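Local coordinates for cyclic GMP-AMP synthase-like receptor (PDB 7LT2), which senses double-stranded RNA in the cytoplasm and in response joins ATP and GTP into the cyclic dinucleotide 2',3'-cGAMP for innate immune signalling, at residues A[302-313]-A[347-358]. Sequence-based numbering, arbitrary orientation.
Sequences REVFMTTLREYN and IGYIIKDIENNP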
ATOM      1  N   ARG A 302     -25.605   7.410   0.744  1.00 22.31           N
ATOM      2  CA  ARG A 302     -25.701   8.574   1.618  1.00 19.60           C
ATOM      3  C   ARG A 302     -25.632   8.168   3.086  1.00 21.26           C
ATOM      4  O   ARG A 302     -24.907   8.783   3.877  1.00 22.34           O
ATOM      5  CB  ARG A 302     -26.987   9.348   1.335  1.00 21.90           C
ATOM      6  CG  ARG A 302     -27.075  10.651   2.113  1.00 20.87           C
ATOM      7  CD  ARG A 302     -28.400  11.337   1.891  1.00 23.98           C
ATOM      8  NE  ARG A 302     -28.548  12.496   2.761  1.00 28.14           N
ATOM      9  CZ  ARG A 302     -29.694  13.131   2.960  1.00 34.25           C
ATOM     10  NH1 ARG A 302     -30.809  12.745   2.360  1.00 31.81           N
ATOM     11  NH2 ARG A 302     -29.724  14.173   3.784  1.00 33.37           N
ATOM     12  N   GLU A 303     -26.372   7.121   3.469  1.00 21.43           N
ATOM     13  CA  GLU A 303     -26.387   6.732   4.876  1.00 19.91           C
ATOM     14  C   GLU A 303     -25.041   6.165   5.317  1.00 21.50           C
ATOM     15  O   GLU A 303     -24.566   6.471   6.419  1.00 20.65           O
ATOM     16  CB  GLU A 303     -27.504   5.725   5.154  1.00 28.73           C
ATOM     17  CG  GLU A 303     -27.589   5.357   6.627  1.00 26.82           C
ATOM     18  CD  GLU A 303     -28.801   4.520   6.976  1.00 38.69           C
ATOM     19  OE1 GLU A 303     -29.616   4.220   6.075  1.00 30.42           O
ATOM     20  OE2 GLU A 303     -28.934   4.166   8.167  1.00 36.62           O
ATOM     21  N   VAL A 304     -24.408   5.338   4.482  1.00 21.24           N
ATOM     22  CA  VAL A 304     -23.092   4.812   4.837  1.00 19.87           C
ATOM     23  C   VAL A 304     -22.079   5.947   4.946  1.00 20.48           C
ATOM     24  O   VAL A 304     -21.287   6.004   5.896  1.00 19.88           O
ATOM     25  CB  VAL A 304     -22.644   3.745   3.818  1.00 19.21           C
ATOM     26  CG1 VAL A 304     -21.222   3.257   4.130  1.00 18.65           C
ATOM     27  CG2 VAL A 304     -23.612   2.571   3.816  1.00 20.60           C
ATOM     28  N   PHE A 305     -22.092   6.867   3.980  1.00 20.08           N
ATOM     29  CA  PHE A 305     -21.169   8.000   4.013  1.00 20.28           C
ATOM     30  C   PHE A 305     -21.379   8.854   5.259  1.00 20.17           C
ATOM     31  O   PHE A 305     -20.420   9.181   5.969  1.00 18.10           O
ATOM     32  CB  PHE A 305     -21.335   8.845   2.747  1.00 18.67           C
ATOM     33  CG  PHE A 305     -20.614  10.176   2.796  1.00 20.63           C
ATOM     34  CD1 PHE A 305     -19.231  10.237   2.714  1.00 19.37           C
ATOM     35  CD2 PHE A 305     -21.325  11.361   2.896  1.00 20.02           C
ATOM     36  CE1 PHE A 305     -18.568  11.453   2.753  1.00 20.04           C
ATOM     37  CE2 PHE A 305     -20.669  12.583   2.935  1.00 22.47           C
ATOM     38  CZ  PHE A 305     -19.291  12.630   2.863  1.00 19.81           C
ATOM     39  N   MET A 306     -22.629   9.236   5.536  1.00 22.14           N
ATOM     40  CA  MET A 306     -22.899  10.094   6.686  1.00 21.86           C
ATOM     41  C   MET A 306     -22.549   9.405   7.996  1.00 20.38           C
ATOM     42  O   MET A 306     -22.006  10.033   8.914  1.00 19.85           O
ATOM     43  CB  MET A 306     -24.368  10.522   6.691  1.00 22.05           C
ATOM     44  CG  MET A 306     -24.729  11.514   5.597  1.00 23.57           C
ATOM     45  SD  MET A 306     -23.783  13.046   5.712  1.00 24.52           S
ATOM     46  CE  MET A 306     -24.204  13.563   7.372  1.00 25.03           C
ATOM     47  N   THR A 307     -22.859   8.115   8.112  1.00 20.93           N
ATOM     48  CA  THR A 307     -22.605   7.426   9.370  1.00 21.54           C
ATOM     49  C   THR A 307     -21.113   7.226   9.601  1.00 19.89           C
ATOM     50  O   THR A 307     -20.622   7.458  10.713  1.00 21.46           O
ATOM     51  CB  THR A 307     -23.342   6.090   9.397  1.00 21.39           C
ATOM     52  OG1 THR A 307     -24.752   6.338   9.417  1.00 23.72           O
ATOM     53  CG2 THR A 307     -22.953   5.296  10.638  1.00 25.80           C
ATOM     54  N   THR A 308     -20.373   6.808   8.566  1.00 19.05           N
ATOM     55  CA  THR A 308     -18.937   6.608   8.743  1.00 17.58           C
ATOM     56  C   THR A 308     -18.212   7.937   8.909  1.00 20.92           C
ATOM     57  O   THR A 308     -17.210   8.004   9.624  1.00 20.85           O
ATOM     58  CB  THR A 308     -18.335   5.805   7.581  1.00 17.99           C
ATOM     59  OG1 THR A 308     -18.591   6.447   6.323  1.00 18.58           O
ATOM     60  CG2 THR A 308     -18.900   4.390   7.558  1.00 17.06           C
ATOM     61  N   LEU A 309     -18.716   9.005   8.283  1.00 17.85           N
ATOM     62  CA  LEU A 309     -18.118  10.322   8.487  1.00 18.03           C
ATOM     63  C   LEU A 309     -18.265  10.772   9.935  1.00 20.40           C
ATOM     64  O   LEU A 309     -17.319  11.309  10.523  1.00 20.37           O
ATOM     65  CB  LEU A 309     -18.749  11.346   7.542  1.00 19.32           C
ATOM     66  CG  LEU A 309     -18.282  12.804   7.679  1.00 19.43           C
ATOM     67  CD1 LEU A 309     -16.791  12.963   7.394  1.00 19.96           C
ATOM     68  CD2 LEU A 309     -19.095  13.719   6.770  1.00 21.90           C
ATOM     69  N   ARG A 310     -19.441  10.550  10.528  1.00 18.45           N
ATOM     70  CA  ARG A 310     -19.643  10.875  11.937  1.00 19.89           C
ATOM     71  C   ARG A 310     -18.701  10.079  12.836  1.00 22.49           C
ATOM     72  O   ARG A 310     -18.126  10.629  13.785  1.00 22.43           O
ATOM     73  CB  ARG A 310     -21.097  10.609  12.326  1.00 23.57           C
ATOM     74  CG  ARG A 310     -22.104  11.559  11.695  1.00 26.06           C
ATOM     75  CD  ARG A 310     -23.515  11.238  12.162  1.00 29.77           C
ATOM     76  NE  ARG A 310     -24.523  12.005  11.440  1.00 34.05           N
ATOM     77  CZ  ARG A 310     -24.924  13.222  11.779  1.00 36.75           C
ATOM     78  NH1 ARG A 310     -24.423  13.847  12.833  1.00 32.41           N
ATOM     79  NH2 ARG A 310     -25.852  13.827  11.042  1.00 35.37           N
ATOM     80  N   GLU A 311     -18.542   8.776  12.557  1.00 23.12           N
ATOM     81  CA  GLU A 311     -17.691   7.930  13.392  1.00 25.16           C
ATOM     82  C   GLU A 311     -16.217   8.279  13.199  1.00 22.56           C
ATOM     83  O   GLU A 311     -15.440   8.266  14.162  1.00 21.48           O
ATOM     84  CB  GLU A 311     -17.972   6.446  13.101  1.00 25.25           C
ATOM     85  CG  GLU A 311     -18.840   5.760  14.154  1.00 47.19           C
ATOM     86  CD  GLU A 311     -18.152   5.680  15.495  1.00 43.78           C
ATOM     87  OE1 GLU A 311     -17.178   4.904  15.609  1.00 48.02           O
ATOM     88  OE2 GLU A 311     -18.589   6.397  16.429  1.00 48.95           O
ATOM     89  N   TYR A 312     -15.822   8.605  11.964  1.00 20.94           N
ATOM     90  CA  TYR A 312     -14.480   9.117  11.696  1.00 19.93           C
ATOM     91  C   TYR A 312     -14.192  10.370  12.521  1.00 23.36           C
ATOM     92  O   TYR A 312     -13.109  10.504  13.106  1.00 23.31           O
ATOM     93  CB  TYR A 312     -14.348   9.388  10.193  1.00 20.60           C
ATOM     94  CG  TYR A 312     -13.129  10.159   9.743  1.00 19.02           C
ATOM     95  CD1 TYR A 312     -11.853   9.662   9.946  1.00 20.27           C
ATOM     96  CD2 TYR A 312     -13.265  11.363   9.064  1.00 17.64           C
ATOM     97  CE1 TYR A 312     -10.739  10.360   9.516  1.00 20.54           C
ATOM     98  CE2 TYR A 312     -12.163  12.064   8.625  1.00 22.66           C
ATOM     99  CZ  TYR A 312     -10.903  11.559   8.851  1.00 20.60           C
ATOM    100  OH  TYR A 312      -9.808  12.265   8.409  1.00 22.09           O
ATOM    101  N   ASN A 313     -15.163  11.283  12.604  1.00 21.71           N
ATOM    102  CA  ASN A 313     -14.980  12.474  13.425  1.00 23.49           C
ATOM    103  C   ASN A 313     -14.797  12.129  14.899  1.00 27.66           C
ATOM    104  O   ASN A 313     -14.032  12.801  15.601  1.00 25.65           O
ATOM    105  CB  ASN A 313     -16.164  13.424  13.245  1.00 20.80           C
ATOM    106  CG  ASN A 313     -15.844  14.834  13.693  1.00 31.31           C
ATOM    107  OD1 ASN A 313     -14.681  15.228  13.738  1.00 30.97           O
ATOM    108  ND2 ASN A 313     -16.874  15.599  14.027  1.00 33.76           N
ATOM    109  N   ILE A 347     -14.753  19.153  10.628  1.00 24.78           N
ATOM    110  CA  ILE A 347     -15.617  18.077  10.162  1.00 23.40           C
ATOM    111  C   ILE A 347     -17.003  18.204  10.775  1.00 22.86           C
ATOM    112  O   ILE A 347     -18.016  17.959  10.107  1.00 25.02           O
ATOM    113  CB  ILE A 347     -14.965  16.720  10.481  1.00 24.85           C
ATOM    114  CG1 ILE A 347     -13.620  16.607   9.758  1.00 28.62           C
ATOM    115  CG2 ILE A 347     -15.887  15.575  10.102  1.00 21.44           C
ATOM    116  CD1 ILE A 347     -12.786  15.428  10.200  1.00 22.83           C
ATOM    117  N   GLY A 348     -17.076  18.608  12.045  1.00 23.16           N
ATOM    118  CA  GLY A 348     -18.372  18.817  12.669  1.00 24.06           C
ATOM    119  C   GLY A 348     -19.192  19.882  11.966  1.00 25.00           C
ATOM    120  O   GLY A 348     -20.398  19.716  11.768  1.00 25.91           O
ATOM    121  N   TYR A 349     -18.552  20.993  11.586  1.00 28.09           N
ATOM    122  CA  TYR A 349     -19.249  22.011  10.806  1.00 30.30           C
ATOM    123  C   TYR A 349     -19.763  21.441   9.493  1.00 27.74           C
ATOM    124  O   TYR A 349     -20.886  21.741   9.075  1.00 30.96           O
ATOM    125  CB  TYR A 349     -18.329  23.202  10.529  1.00 34.67           C
ATOM    126  CG  TYR A 349     -18.644  23.883   9.209  1.00 37.99           C
ATOM    127  CD1 TYR A 349     -19.718  24.756   9.095  1.00 45.81           C
ATOM    128  CD2 TYR A 349     -17.881  23.631   8.074  1.00 38.79           C
ATOM    129  CE1 TYR A 349     -20.019  25.370   7.888  1.00 47.49           C
ATOM    130  CE2 TYR A 349     -18.173  24.238   6.865  1.00 33.91           C
ATOM    131  CZ  TYR A 349     -19.242  25.106   6.777  1.00 42.15           C
ATOM    132  OH  TYR A 349     -19.533  25.709   5.574  1.00 45.22           O
ATOM    133  N   ILE A 350     -18.944  20.628   8.821  1.00 26.76           N
ATOM    134  CA  ILE A 350     -19.348  20.057   7.540  1.00 28.29           C
ATOM    135  C   ILE A 350     -20.548  19.138   7.725  1.00 25.01           C
ATOM    136  O   ILE A 350     -21.516  19.196   6.955  1.00 26.46           O
ATOM    137  CB  ILE A 350     -18.160  19.329   6.885  1.00 25.52           C
ATOM    138  CG1 ILE A 350     -17.077  20.344   6.503  1.00 32.65           C
ATOM    139  CG2 ILE A 350     -18.618  18.529   5.670  1.00 25.33           C
ATOM    140  CD1 ILE A 350     -15.788  19.726   6.009  1.00 33.03           C
ATOM    141  N   ILE A 351     -20.517  18.294   8.761  1.00 25.18           N
ATOM    142  CA  ILE A 351     -21.639  17.397   9.027  1.00 21.21           C
ATOM    143  C   ILE A 351     -22.926  18.188   9.228  1.00 26.94           C
ATOM    144  O   ILE A 351     -23.980  17.835   8.681  1.00 26.45           O
ATOM    145  CB  ILE A 351     -21.328  16.499  10.239  1.00 22.69           C
ATOM    146  CG1 ILE A 351     -20.135  15.593   9.925  1.00 23.86           C
ATOM    147  CG2 ILE A 351     -22.547  15.660  10.603  1.00 26.82           C
ATOM    148  CD1 ILE A 351     -19.641  14.802  11.110  1.00 25.97           C
ATOM    149  N   LYS A 352     -22.863  19.278  10.000  1.00 26.87           N
ATOM    150  CA  LYS A 352     -24.053  20.097  10.209  1.00 28.30           C
ATOM    151  C   LYS A 352     -24.539  20.706   8.901  1.00 28.06           C
ATOM    152  O   LYS A 352     -25.747  20.866   8.687  1.00 27.13           O
ATOM    153  CB  LYS A 352     -23.765  21.200  11.227  1.00 27.39           C
ATOM    154  CG  LYS A 352     -23.386  20.695  12.606  1.00 42.59           C
ATOM    155  CD  LYS A 352     -24.504  19.871  13.219  1.00 42.87           C
ATOM    156  CE  LYS A 352     -25.345  20.699  14.173  1.00 50.56           C
ATOM    157  NZ  LYS A 352     -24.572  21.088  15.385  1.00 60.82           N
ATOM    158  N   ASP A 353     -23.610  21.046   8.009  1.00 28.79           N
ATOM    159  CA  ASP A 353     -23.968  21.731   6.774  1.00 26.72           C
ATOM    160  C   ASP A 353     -24.572  20.788   5.737  1.00 29.81           C
ATOM    161  O   ASP A 353     -25.326  21.240   4.869  1.00 25.38           O
ATOM    162  CB  ASP A 353     -22.733  22.428   6.195  1.00 24.64           C
ATOM    163  CG  ASP A 353     -23.084  23.472   5.164  1.00 31.05           C
ATOM    164  OD1 ASP A 353     -23.783  24.441   5.524  1.00 32.47           O
ATOM    165  OD2 ASP A 353     -22.652  23.327   4.002  1.00 33.96           O
ATOM    166  N   ILE A 354     -24.258  19.495   5.807  1.00 27.12           N
ATOM    167  CA  ILE A 354     -24.738  18.528   4.825  1.00 28.32           C
ATOM    168  C   ILE A 354     -25.784  17.579   5.395  1.00 27.49           C
ATOM    169  O   ILE A 354     -26.489  16.923   4.610  1.00 28.17           O
ATOM    170  CB  ILE A 354     -23.574  17.722   4.212  1.00 21.93           C
ATOM    171  CG1 ILE A 354     -22.958  16.788   5.257  1.00 30.18           C
ATOM    172  CG2 ILE A 354     -22.524  18.656   3.630  1.00 23.25           C
ATOM    173  CD1 ILE A 354     -21.798  15.960   4.728  1.00 26.46           C
ATOM    174  N   GLU A 355     -25.883  17.466   6.721  1.00 29.75           N
ATOM    175  CA  GLU A 355     -26.894  16.715   7.462  1.00 34.51           C
ATOM    176  C   GLU A 355     -28.221  16.592   6.726  1.00 41.12           C
ATOM    177  O   GLU A 355     -28.655  15.488   6.376  1.00 32.75           O
ATOM    178  CB  GLU A 355     -27.129  17.409   8.806  1.00 35.68           C
ATOM    179  CG  GLU A 355     -27.407  16.490   9.960  1.00 45.99           C
ATOM    180  CD  GLU A 355     -26.973  17.096  11.274  1.00 40.95           C
ATOM    181  OE1 GLU A 355     -27.286  18.284  11.524  1.00 38.39           O
ATOM    182  OE2 GLU A 355     -26.295  16.390  12.049  1.00 47.97           O
ATOM    183  N   ASN A 356     -28.868  17.732   6.492  1.00 31.84           N
ATOM    184  CA  ASN A 356     -30.181  17.799   5.863  1.00 33.35           C
ATOM    185  C   ASN A 356     -30.130  18.504   4.515  1.00 39.03           C
ATOM    186  O   ASN A 356     -31.166  18.948   4.004  1.00 33.38           O
ATOM    187  CB  ASN A 356     -31.169  18.504   6.795  1.00 33.99           C
ATOM    188  CG  ASN A 356     -31.287  17.821   8.145  1.00 35.81           C
ATOM    189  OD1 ASN A 356     -31.403  16.599   8.226  1.00 45.69           O
ATOM    190  ND2 ASN A 356     -31.251  18.610   9.212  1.00 42.01           N
ATOM    191  N   ASN A 357     -28.941  18.621   3.933  1.00 35.35           N
ATOM    192  CA  ASN A 357     -28.742  19.310   2.659  1.00 33.46           C
ATOM    193  C   ASN A 357     -27.717  18.528   1.857  1.00 33.60           C
ATOM    194  O   ASN A 357     -26.544  18.915   1.768  1.00 30.76           O
ATOM    195  CB  ASN A 357     -28.277  20.753   2.879  1.00 31.99           C
ATOM    196  CG  ASN A 357     -29.299  21.589   3.625  1.00 35.73           C
ATOM    197  OD1 ASN A 357     -30.176  22.203   3.015  1.00 41.33           O
ATOM    198  ND2 ASN A 357     -29.192  21.617   4.950  1.00 33.61           N
ATOM    199  N   PRO A 358     -28.118  17.403   1.260  1.00 33.09           N
ATOM    200  CA  PRO A 358     -27.150  16.607   0.489  1.00 34.99           C
ATOM    201  C   PRO A 358     -26.598  17.344  -0.717  1.00 31.63           C
ATOM    202  O   PRO A 358     -25.520  16.984  -1.203  1.00 31.27           O
ATOM    203  CB  PRO A 358     -27.955  15.362   0.084  1.00 32.19           C
ATOM    204  CG  PRO A 358     -29.379  15.790   0.140  1.00 32.19           C
ATOM    205  CD  PRO A 358     -29.468  16.811   1.243  1.00 37.37           C
TER
HETATM  206  O   HOH W   1     -26.458  14.212   3.793  1.00 29.22           O
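E355 OE2 is gripped by both terminal nitrogens of R310: NH2 donates a nearly straight bond at 2.8 Å to the anti lone pair of OE2, and NH1 adds a weak one at 3.3 Å. The acceptor lies in the guanidinium plane, at its edge, and the two planar groups are turned only 12° apart. One guanidinium face rests on I351, whose CG2 stands 3.4 Å from R310 NH1. With CG beside its own backbone nitrogen (chi1 -69°), the extended R310 chain is carried across I351 to the acid. I351 itself is a knob into the hole formed by M306, L309, R310 and N313; its side chain and that of L309 slide past each other in opposite directions, with I351 CG1 3.8 Å from L309 CD2. Further along, I354 CD1 touches M306 SD at 3.7 Å, while L309 CD2 meets the same methyl tip to tip. Past the end of helix 337-354, R302 lays its guanidinium over the P358 ring and gives a weak bond from NH2 to E355 O (3.1 Å). A water accepts from R302 NE and donates to I354 O, engaging a carbonyl of the final helical turn. An apolar seam, with R302 and R310 along the same side of the first helix, thus joins two nearly antiparallel helices (crossing angle -157°, axes 10.3 Å apart); L268 of helix 258-272 touches L309 and I350. The arrangement exemplifies a knob-into-hole contact within an antiparallel helix pair, where helix 301-318 of the Mab-21 HhH/H2TH-like domain packs on helix 337-354.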